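Local atomic coordinates of antifreeze protein (Marinomonas primoryensis, PDB entry 3P4G), a protein that probably binds ice through clathrate-like waters anchored on its surface, acting as a hyperactive, calcium-dependent antifreeze with a beta-helical fold. Residues V111-D122 and L130-D141; Q144-A155 and L162-N173. All blocks are in the same frame, centred on the assembly; numbering follows the deposited sequence.

Interaction 1. Residues V111-D122 and L130-D141. With CA (calcium ion), chain I; CA (calcium ion), chain H; CA (calcium ion), chain J; MG (magnesium ion), chain R.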
loop_
_atom_site.group_PDB
_atom_site.type_symbol
_atom_site.label_atom_id
_atom_site.label_comp_id
_atom_site.label_asym_id
_atom_site.label_seq_id
_atom_site.Cartn_x
_atom_site.Cartn_y
_atom_site.Cartn_z
ATOM N N VAL A 111 -13.526 0.575 -9.380
ATOM C CA VAL A 111 -13.171 -0.692 -9.962
ATOM C C VAL A 111 -13.680 -1.757 -9.022
ATOM O O VAL A 111 -13.241 -1.825 -7.870
ATOM C CB VAL A 111 -11.634 -0.828 -10.102
ATOM C CG1 VAL A 111 -11.246 -2.366 -10.449
ATOM C CG2 VAL A 111 -11.141 0.153 -11.151
ATOM N N SER A 112 -14.539 -2.633 -9.533
ATOM C CA SER A 112 -15.140 -3.709 -8.735
ATOM C C SER A 112 -14.811 -5.108 -9.308
ATOM O O SER A 112 -15.403 -6.105 -8.895
ATOM C CB SER A 112 -16.653 -3.495 -8.625
ATOM O OG SER A 112 -17.312 -3.524 -9.912
ATOM N N ALA A 113 -13.928 -5.150 -10.307
ATOM C CA ALA A 113 -13.514 -6.417 -10.892
ATOM C C ALA A 113 -12.010 -6.530 -10.758
ATOM O O ALA A 113 -11.321 -5.552 -10.458
ATOM C CB ALA A 113 -13.927 -6.459 -12.382
ATOM N N ALA A 114 -11.464 -7.719 -11.031
ATOM C CA ALA A 114 -10.028 -7.866 -10.929
ATOM C C ALA A 114 -9.260 -7.039 -11.967
ATOM O O ALA A 114 -9.753 -6.792 -13.087
ATOM C CB ALA A 114 -9.664 -9.314 -11.072
ATOM N N VAL A 115 -8.069 -6.580 -11.600
ATOM C CA VAL A 115 -7.200 -5.869 -12.563
ATOM C C VAL A 115 -5.829 -6.509 -12.445
ATOM O O VAL A 115 -5.301 -6.612 -11.323
ATOM C CB VAL A 115 -7.049 -4.385 -12.215
ATOM C CG1 VAL A 115 -6.004 -3.731 -13.134
ATOM C CG2 VAL A 115 -8.413 -3.677 -12.333
ATOM N N ASP A 116 -5.247 -6.923 -13.588
ATOM C CA ASP A 116 -3.942 -7.553 -13.588
ATOM C C ASP A 116 -3.077 -6.781 -14.550
ATOM O O ASP A 116 -3.369 -6.747 -15.749
ATOM C CB ASP A 116 -4.108 -9.031 -14.042
ATOM C CG ASP A 116 -2.772 -9.801 -14.090
ATOM O OD1 ASP A 116 -1.704 -9.273 -13.683
ATOM O OD2 ASP A 116 -2.807 -10.974 -14.564
ATOM N N ALA A 117 -2.086 -6.049 -14.021
ATOM C CA ALA A 117 -1.233 -5.246 -14.894
ATOM C C ALA A 117 -0.168 -6.103 -15.557
ATOM O O ALA A 117 0.433 -5.676 -16.561
ATOM C CB ALA A 117 -0.617 -4.049 -14.138
ATOM N N GLY A 118 0.039 -7.303 -15.016
ATOM C CA GLY A 118 0.946 -8.330 -15.557
ATOM C C GLY A 118 2.421 -8.015 -15.383
ATOM O O GLY A 118 2.819 -7.120 -14.617
ATOM N N THR A 119 3.233 -8.781 -16.089
ATOM C CA THR A 119 4.675 -8.528 -16.154
ATOM C C THR A 119 4.870 -7.124 -16.801
ATOM O O THR A 119 3.926 -6.479 -17.301
ATOM C CB THR A 119 5.412 -9.579 -16.985
ATOM O OG1 THR A 119 5.067 -9.398 -18.361
ATOM C CG2 THR A 119 5.032 -11.059 -16.513
ATOM N N GLY A 120 6.083 -6.605 -16.670
ATOM C CA GLY A 120 6.374 -5.254 -17.159
ATOM C C GLY A 120 6.222 -4.214 -16.061
ATOM O O GLY A 120 5.593 -4.466 -14.996
ATOM N N ASN A 121 6.738 -3.029 -16.358
ATOM C CA ASN A 121 6.757 -1.889 -15.425
ATOM C C ASN A 121 5.498 -1.072 -15.737
ATOM O O ASN A 121 5.475 -0.269 -16.674
ATOM C CB ASN A 121 8.015 -1.050 -15.621
ATOM C CG ASN A 121 9.268 -1.886 -15.436
ATOM O OD1 ASN A 121 9.600 -2.291 -14.323
ATOM N ND2 ASN A 121 9.948 -2.169 -16.531
ATOM N N ASP A 122 4.458 -1.376 -14.985
ATOM C CA ASP A 122 3.117 -0.847 -15.326
ATOM C C ASP A 122 2.755 0.369 -14.482
ATOM O O ASP A 122 3.152 0.456 -13.327
ATOM C CB ASP A 122 2.061 -1.896 -15.102
ATOM C CG ASP A 122 2.365 -3.200 -15.894
ATOM O OD1 ASP A 122 2.334 -3.187 -17.153
ATOM O OD2 ASP A 122 2.663 -4.227 -15.280
ATOM N N LEU A 130 -11.183 0.917 -4.997
ATOM C CA LEU A 130 -10.807 -0.377 -5.540
ATOM C C LEU A 130 -11.485 -1.422 -4.697
ATOM O O LEU A 130 -11.128 -1.562 -3.508
ATOM C CB LEU A 130 -9.287 -0.556 -5.507
ATOM C CG LEU A 130 -8.766 -1.946 -5.924
ATOM C CD1 LEU A 130 -9.017 -2.184 -7.451
ATOM C CD2 LEU A 130 -7.282 -2.258 -5.560
ATOM N N SER A 131 -12.427 -2.165 -5.289
ATOM C CA SER A 131 -13.121 -3.255 -4.568
ATOM C C SER A 131 -13.000 -4.610 -5.265
ATOM O O SER A 131 -13.626 -5.576 -4.829
ATOM C CB SER A 131 -14.605 -2.951 -4.284
ATOM O OG SER A 131 -15.338 -2.687 -5.470
ATOM N N GLY A 132 -12.227 -4.676 -6.349
ATOM C CA GLY A 132 -11.843 -5.975 -6.948
ATOM C C GLY A 132 -10.370 -6.155 -6.619
ATOM O O GLY A 132 -9.711 -5.190 -6.197
ATOM N N ASP A 133 -9.841 -7.356 -6.782
ATOM C CA ASP A 133 -8.457 -7.628 -6.434
ATOM C C ASP A 133 -7.545 -7.147 -7.516
ATOM O O ASP A 133 -7.721 -7.502 -8.669
ATOM C CB ASP A 133 -8.200 -9.141 -6.278
ATOM C CG ASP A 133 -8.909 -9.736 -5.081
ATOM O OD1 ASP A 133 -9.373 -9.012 -4.155
ATOM O OD2 ASP A 133 -9.001 -10.967 -5.047
ATOM N N LEU A 134 -6.574 -6.339 -7.133
ATOM C CA LEU A 134 -5.570 -5.877 -8.079
ATOM C C LEU A 134 -4.242 -6.587 -7.916
ATOM O O LEU A 134 -3.726 -6.785 -6.764
ATOM C CB LEU A 134 -5.363 -4.361 -7.878
ATOM C CG LEU A 134 -4.480 -3.688 -8.962
ATOM C CD1 LEU A 134 -4.933 -2.256 -9.102
ATOM C CD2 LEU A 134 -3.070 -3.615 -8.579
ATOM N N ASP A 135 -3.640 -6.970 -9.058
ATOM C CA ASP A 135 -2.286 -7.515 -9.025
ATOM C C ASP A 135 -1.419 -6.740 -9.997
ATOM O O ASP A 135 -1.700 -6.734 -11.199
ATOM C CB ASP A 135 -2.275 -9.010 -9.398
ATOM C CG ASP A 135 -0.979 -9.687 -8.986
ATOM O OD1 ASP A 135 -0.978 -10.751 -8.280
ATOM O OD2 ASP A 135 0.058 -9.114 -9.240
ATOM N N ALA A 136 -0.397 -6.036 -9.492
ATOM C CA ALA A 136 0.455 -5.234 -10.399
ATOM C C ALA A 136 1.493 -6.122 -11.067
ATOM O O ALA A 136 2.169 -5.715 -12.038
ATOM C CB ALA A 136 1.138 -4.089 -9.630
ATOM N N GLY A 137 1.647 -7.356 -10.557
ATOM C CA GLY A 137 2.536 -8.338 -11.168
ATOM C C GLY A 137 4.031 -8.058 -11.009
ATOM O O GLY A 137 4.468 -7.180 -10.197
ATOM N N THR A 138 4.823 -8.773 -11.791
ATOM C CA THR A 138 6.288 -8.612 -11.765
ATOM C C THR A 138 6.690 -7.202 -12.225
ATOM O O THR A 138 5.826 -6.429 -12.697
ATOM C CB THR A 138 7.011 -9.683 -12.603
ATOM O OG1 THR A 138 6.736 -9.483 -14.002
ATOM C CG2 THR A 138 6.554 -11.121 -12.193
ATOM N N ASP A 139 7.986 -6.903 -12.062
ATOM C CA ASP A 139 8.586 -5.597 -12.423
ATOM C C ASP A 139 8.063 -4.427 -11.548
ATOM O O ASP A 139 7.302 -4.617 -10.575
ATOM C CB ASP A 139 8.416 -5.290 -13.934
ATOM C CG ASP A 139 9.661 -5.599 -14.758
ATOM O OD1 ASP A 139 10.668 -6.133 -14.191
ATOM O OD2 ASP A 139 9.631 -5.310 -16.007
ATOM N N ASN A 140 8.446 -3.219 -11.920
ATOM C CA ASN A 140 8.395 -2.087 -10.979
ATOM C C ASN A 140 7.223 -1.194 -11.316
ATOM O O ASN A 140 7.262 -0.440 -12.283
ATOM C CB ASN A 140 9.718 -1.368 -11.086
ATOM C CG ASN A 140 10.909 -2.368 -11.008
ATOM O OD1 ASN A 140 11.339 -2.723 -9.924
ATOM N ND2 ASN A 140 11.342 -2.880 -12.150
ATOM N N ASP A 141 6.158 -1.385 -10.551
ATOM C CA ASP A 141 4.855 -0.804 -10.879
ATOM C C ASP A 141 4.496 0.406 -10.035
ATOM O O ASP A 141 4.831 0.489 -8.834
ATOM C CB ASP A 141 3.785 -1.857 -10.713
ATOM C CG ASP A 141 4.118 -3.141 -11.504
ATOM O OD1 ASP A 141 4.085 -3.136 -12.771
ATOM O OD2 ASP A 141 4.306 -4.189 -10.862
HETATM CA CA CA I . 3.907 -5.267 -13.576
HETATM CA CA CA H . 2.190 -5.317 -18.093
HETATM CA CA CA J . 5.503 -5.279 -9.208
HETATM MG MG MG R . 10.591 -6.274 -17.518
HETATM O O HOH W 1 -15.258 -0.211 -5.955
HETATM O O HOH W 2 12.241 -5.856 -16.241
HETATM O O HOH W 3 10.879 -4.477 -18.418
#

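Interaction 2. Residues Q144-A155 and L162-N173. With MG (magnesium ion), chain S; MG (magnesium ion), chain T; CA (calcium ion), chain J.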
loop_
_atom_site.group_PDB
_atom_site.type_symbol
_atom_site.label_atom_id
_atom_site.label_comp_id
_atom_site.label_asym_id
_atom_site.label_seq_id
_atom_site.Cartn_x
_atom_site.Cartn_y
_atom_site.Cartn_z
ATOM N N GLN A 144 -1.862 4.005 -8.235
ATOM C CA GLN A 144 -2.466 5.097 -7.539
ATOM C C GLN A 144 -3.976 4.821 -7.479
ATOM O O GLN A 144 -4.614 4.531 -8.513
ATOM C CB GLN A 144 -2.245 6.381 -8.306
ATOM C CG GLN A 144 -2.863 7.563 -7.595
ATOM C CD GLN A 144 -2.309 8.922 -7.977
ATOM O OE1 GLN A 144 -1.096 9.097 -8.200
ATOM N NE2 GLN A 144 -3.210 9.915 -8.057
ATOM N N ILE A 145 -4.501 4.883 -6.264
ATOM C CA ILE A 145 -5.944 4.632 -5.990
ATOM C C ILE A 145 -6.445 5.877 -5.298
ATOM O O ILE A 145 -5.986 6.188 -4.184
ATOM C CB ILE A 145 -6.147 3.384 -5.038
ATOM C CG1 ILE A 145 -5.385 2.151 -5.485
ATOM C CG2 ILE A 145 -7.711 3.091 -4.784
ATOM C CD1 ILE A 145 -5.755 1.567 -6.893
ATOM N N GLY A 146 -7.395 6.584 -5.915
ATOM C CA GLY A 146 -7.867 7.860 -5.388
ATOM C C GLY A 146 -8.693 7.665 -4.128
ATOM O O GLY A 146 -8.601 8.472 -3.211
ATOM N N GLY A 147 -9.438 6.554 -4.091
ATOM C CA GLY A 147 -10.309 6.244 -2.933
ATOM C C GLY A 147 -9.706 5.210 -1.991
ATOM O O GLY A 147 -8.556 5.321 -1.543
ATOM N N ASP A 148 -10.506 4.196 -1.671
ATOM C CA ASP A 148 -10.140 3.176 -0.699
ATOM C C ASP A 148 -9.634 1.944 -1.415
ATOM O O ASP A 148 -9.989 1.713 -2.586
ATOM C CB ASP A 148 -11.423 2.738 0.018
ATOM C CG ASP A 148 -12.055 3.839 0.821
ATOM O OD1 ASP A 148 -11.334 4.611 1.452
ATOM O OD2 ASP A 148 -13.308 3.910 0.890
ATOM N N VAL A 149 -8.807 1.183 -0.712
ATOM C CA VAL A 149 -8.441 -0.168 -1.128
ATOM C C VAL A 149 -9.294 -1.122 -0.265
ATOM O O VAL A 149 -9.061 -1.273 0.947
ATOM C CB VAL A 149 -6.951 -0.435 -0.949
ATOM C CG1 VAL A 149 -6.650 -1.992 -1.172
ATOM C CG2 VAL A 149 -6.134 0.404 -1.964
ATOM N N ASN A 150 -10.310 -1.733 -0.882
ATOM C CA ASN A 150 -11.286 -2.577 -0.119
ATOM C C ASN A 150 -11.043 -4.074 -0.265
ATOM O O ASN A 150 -11.573 -4.914 0.509
ATOM C CB ASN A 150 -12.688 -2.241 -0.550
ATOM C CG ASN A 150 -13.070 -0.877 -0.137
ATOM O OD1 ASN A 150 -12.644 -0.417 0.915
ATOM N ND2 ASN A 150 -13.888 -0.217 -0.943
ATOM N N ALA A 151 -10.224 -4.422 -1.232
ATOM C CA ALA A 151 -9.984 -5.802 -1.556
ATOM C C ALA A 151 -8.472 -6.142 -1.482
ATOM O O ALA A 151 -7.706 -5.417 -0.806
ATOM C CB ALA A 151 -10.587 -6.077 -2.972
ATOM N N ALA A 152 -8.025 -7.231 -2.117
ATOM C CA ALA A 152 -6.584 -7.526 -2.153
ATOM C C ALA A 152 -5.843 -6.591 -3.093
ATOM O O ALA A 152 -6.342 -6.251 -4.156
ATOM C CB ALA A 152 -6.285 -8.996 -2.585
ATOM N N LEU A 153 -4.653 -6.171 -2.717
ATOM C CA LEU A 153 -3.838 -5.417 -3.657
ATOM C C LEU A 153 -2.421 -6.014 -3.526
ATOM O O LEU A 153 -1.753 -5.902 -2.487
ATOM C CB LEU A 153 -3.866 -3.914 -3.360
ATOM C CG LEU A 153 -3.263 -3.027 -4.466
ATOM C CD1 LEU A 153 -3.749 -1.562 -4.271
ATOM C CD2 LEU A 153 -1.720 -3.036 -4.541
ATOM N N ASN A 154 -1.977 -6.671 -4.587
ATOM C CA ASN A 154 -0.684 -7.309 -4.618
ATOM C C ASN A 154 0.222 -6.574 -5.597
ATOM O O ASN A 154 -0.043 -6.599 -6.803
ATOM C CB ASN A 154 -0.897 -8.770 -5.020
ATOM C CG ASN A 154 -1.613 -9.550 -3.936
ATOM O OD1 ASN A 154 -1.283 -9.426 -2.764
ATOM N ND2 ASN A 154 -2.623 -10.321 -4.317
ATOM N N ALA A 155 1.260 -5.895 -5.086
ATOM C CA ALA A 155 2.154 -5.109 -5.941
ATOM C C ALA A 155 3.222 -5.980 -6.660
ATOM O O ALA A 155 3.822 -5.563 -7.706
ATOM C CB ALA A 155 2.787 -3.991 -5.114
ATOM N N LEU A 162 2.941 2.554 -4.301
ATOM C CA LEU A 162 1.485 2.535 -4.093
ATOM C C LEU A 162 1.082 3.818 -3.358
ATOM O O LEU A 162 1.574 4.070 -2.250
ATOM C CB LEU A 162 1.083 1.299 -3.291
ATOM C CG LEU A 162 -0.399 1.258 -2.860
ATOM C CD1 LEU A 162 -1.341 1.368 -4.082
ATOM C CD2 LEU A 162 -0.624 -0.042 -2.094
ATOM N N ILE A 163 0.192 4.618 -3.963
ATOM C CA ILE A 163 -0.315 5.824 -3.319
ATOM C C ILE A 163 -1.856 5.689 -3.271
ATOM O O ILE A 163 -2.487 5.469 -4.321
ATOM C CB ILE A 163 -0.003 7.131 -4.095
ATOM C CG1 ILE A 163 1.478 7.416 -4.220
ATOM C CG2 ILE A 163 -0.637 8.340 -3.364
ATOM C CD1 ILE A 163 1.769 8.845 -4.831
ATOM N N ILE A 164 -2.401 5.664 -2.056
ATOM C CA ILE A 164 -3.884 5.537 -1.785
ATOM C C ILE A 164 -4.378 6.821 -1.202
ATOM O O ILE A 164 -3.858 7.296 -0.200
ATOM C CB ILE A 164 -4.074 4.433 -0.779
ATOM C CG1 ILE A 164 -3.548 3.183 -1.427
ATOM C CG2 ILE A 164 -5.595 4.320 -0.291
ATOM C CD1 ILE A 164 -3.199 2.063 -0.423
ATOM N N GLY A 165 -5.437 7.373 -1.789
ATOM C CA GLY A 165 -5.973 8.628 -1.260
ATOM C C GLY A 165 -6.668 8.502 0.087
ATOM O O GLY A 165 -6.566 9.374 0.934
ATOM N N HIS A 166 -7.492 7.473 0.201
ATOM C CA HIS A 166 -8.295 7.296 1.408
ATOM C C HIS A 166 -7.848 6.117 2.309
ATOM O O HIS A 166 -6.692 6.085 2.763
ATOM C CB HIS A 166 -9.795 7.257 1.046
ATOM C CG HIS A 166 -10.282 8.479 0.320
ATOM N ND1 HIS A 166 -11.513 8.529 -0.309
ATOM C CD2 HIS A 166 -9.715 9.697 0.128
ATOM C CE1 HIS A 166 -11.683 9.729 -0.846
ATOM N NE2 HIS A 166 -10.608 10.461 -0.592
ATOM N N ASP A 167 -8.720 5.112 2.550
ATOM C CA ASP A 167 -8.450 4.098 3.600
ATOM C C ASP A 167 -7.981 2.777 2.996
ATOM O O ASP A 167 -8.205 2.497 1.795
ATOM C CB ASP A 167 -9.755 3.741 4.358
ATOM C CG ASP A 167 -10.343 4.904 5.115
ATOM O OD1 ASP A 167 -9.628 5.852 5.467
ATOM O OD2 ASP A 167 -11.557 4.860 5.379
ATOM N N VAL A 168 -7.358 1.973 3.836
ATOM C CA VAL A 168 -7.131 0.559 3.480
ATOM C C VAL A 168 -8.056 -0.272 4.370
ATOM O O VAL A 168 -7.952 -0.250 5.603
ATOM C CB VAL A 168 -5.685 0.134 3.731
ATOM C CG1 VAL A 168 -5.514 -1.382 3.453
ATOM C CG2 VAL A 168 -4.669 0.917 2.854
ATOM N N SER A 169 -8.938 -1.038 3.728
ATOM C CA SER A 169 -9.799 -1.974 4.462
ATOM C C SER A 169 -9.477 -3.392 4.027
ATOM O O SER A 169 -9.799 -4.356 4.748
ATOM C CB SER A 169 -11.276 -1.666 4.207
ATOM O OG SER A 169 -11.714 -0.458 4.866
ATOM N N GLY A 170 -8.862 -3.557 2.858
ATOM C CA GLY A 170 -8.408 -4.867 2.399
ATOM C C GLY A 170 -6.965 -5.174 2.794
ATOM O O GLY A 170 -6.424 -4.596 3.770
ATOM N N ILE A 171 -6.356 -6.134 2.098
ATOM C CA ILE A 171 -4.994 -6.555 2.414
ATOM C C ILE A 171 -4.050 -6.128 1.282
ATOM O O ILE A 171 -4.180 -6.617 0.136
ATOM C CB ILE A 171 -4.911 -8.113 2.645
ATOM C CG1 ILE A 171 -5.717 -8.487 3.897
ATOM C CG2 ILE A 171 -3.474 -8.504 2.885
ATOM C CD1 ILE A 171 -6.010 -9.943 4.083
ATOM N N VAL A 172 -3.127 -5.218 1.605
ATOM C CA VAL A 172 -2.080 -4.751 0.674
ATOM C C VAL A 172 -0.797 -5.553 0.947
ATOM O O VAL A 172 -0.334 -5.638 2.103
ATOM C CB VAL A 172 -1.803 -3.242 0.893
ATOM C CG1 VAL A 172 -0.559 -2.756 0.130
ATOM C CG2 VAL A 172 -3.004 -2.417 0.503
ATOM N N ASN A 173 -0.267 -6.167 -0.105
ATOM C CA ASN A 173 0.981 -6.895 -0.019
ATOM C C ASN A 173 1.913 -6.382 -1.096
ATOM O O ASN A 173 1.667 -6.549 -2.288
ATOM C CB ASN A 173 0.815 -8.357 -0.234
ATOM C CG ASN A 173 1.995 -9.139 0.351
ATOM O OD1 ASN A 173 3.235 -8.938 0.016
ATOM N ND2 ASN A 173 1.639 -9.961 1.337
HETATM MG MG MG S . -14.539 5.134 1.800
HETATM MG MG MG T . -12.363 5.901 6.958
HETATM CA CA CA J . 5.503 -5.279 -9.208
HETATM O O HOH W 4 -13.445 6.790 -1.055
HETATM O O HOH W 5 -13.035 6.502 2.229
HETATM O O HOH W 6 -12.720 1.286 3.089
HETATM O O HOH W 7 -3.161 -9.106 -0.538
HETATM O O HOH W 8 -13.914 4.334 3.602
HETATM O O HOH W 9 -15.860 6.133 2.866
HETATM O O HOH W 10 -15.524 5.619 0.080
HETATM O O HOH W 11 -15.987 3.648 1.976
#

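Interaction 1. Residues V111-D122 and L130-D141
N121 and N140 lie side by side with their amides nearly coplanar, 13° apart, and a single oxygen takes both bonds between them. N121 OD1 accepts from N140 N at 2.8 Å and from N140 ND2, the latter bond running almost in the plane of the N140 amide. Just behind this pair the contact is tightest, around a calcium ion buried between the two turns. G118 O, G120 O and D122 OD2 come from one coil and A136 O, T138 O and D141 OD1 from the next, all within 2.4 Å of the metal. D141 OD1 also accepts from D122 N (2.9 Å) with its anti lone pair, so one oxygen serves the metal and the neighbouring backbone together. Toward the strands, V115 and L134 point into the coil while D116 and D135 face outward. D116 OD1 and D135 OD2 each accept from the backbone N two residues on, forming the Asx turns that lead into the calcium loops.

At the opposite end the fit is looser. V111 CG1 touches L130 CD1 at 3.7 Å, but S112 and S131 are exposed, and this edge is tied mainly by the straight bond from S131 N to V111 O (2.7 Å). T119 and T138 are exposed too, on the calcium side. T138 OG1, placed between its backbone N and carbonyl carbon (chi1 68°), rests 3.1 Å from T119 CA. Such outward rows of Thr and Asn are probably the ice-binding surface. D122 OD1 and D141 OD2 each hold a further calcium ion, so these two carboxylates each bridge two calcium ions; close packing of so many oxygens would probably be repulsive without the ions, consistent with a calcium-dependent fold.

Interaction 2. Residues Q144-A155 and L162-N173
L162 meets L153 tip to tip across the inside of the coil, CD1 to CD1 at 3.8 Å, its CG anti to the backbone N (chi1 173°). I163 faces outward beside Q144, and its carbonyl receives I145 N. I164 turns back into the interior, where its CD1 packs against V149 CG2 at 3.7 Å, the two side chains crossing at about a right angle. G165 N then bonds to I145 O, and the chain bends. At the bend the H166 ring lies over G146 O, which sits 3.7 Å above the ring plane, over its centre; H166 N meanwhile reaches G147 O from well above that carbonyl's plane.

Next, D167 N bonds to the anti lone pair of D148 OD1 at 2.9 Å. These are successive coils of a right-handed parallel beta-helix, offset by 19 residues, and this turn lies away from the calcium-binding edge. D148 OD2 and D167 OD2 each bind their own magnesium ion, at 2.0 Å and 2.1 Å respectively; the metals probably offset the like charges of the two carboxylates. D167 OD1 is held in turn by T186 N of the following coil.

V149 N returns a bond to D167 O. S169 N and G170 N both converge on V149 O, a double grip on the carbonyl of a buried residue, in the turn between the two strands of the coil. S169 OG shares a water with N150 OD1 and bonds to N188. I171 O accepts from L153 N. V172 points inward, and its CG2 meets V149 CG1 at 4.0 Å, so that the two branches of V149 touch residues of different strands. At the end, N173 N bonds to L153 O at 2.8 Å and N173 O accepts from A155 N, while N173 OD1 turns to G175 N.

Overall arrangement
From the N terminus, the chain runs through 111-122, the strand 123-126, and back to 130-141, where interaction 1 closes one coil in the middle of the helix. After passing 142-143 it enters 144-155, and the return along 162-173 closes interaction 2 on the coil after that. The loops follow in series; neither encloses nor crosses the other. The two contacts touch where 130-141 lies against 144-155: the strands 134-135 and 153-154 are neighbours, joined by probable bonds from N150 N to L130 O and from A136 N to N154 O. A calcium ion shared by G137, D139 and D141 with A155, T157 and D160 ties the calcium edge of one coil to the next.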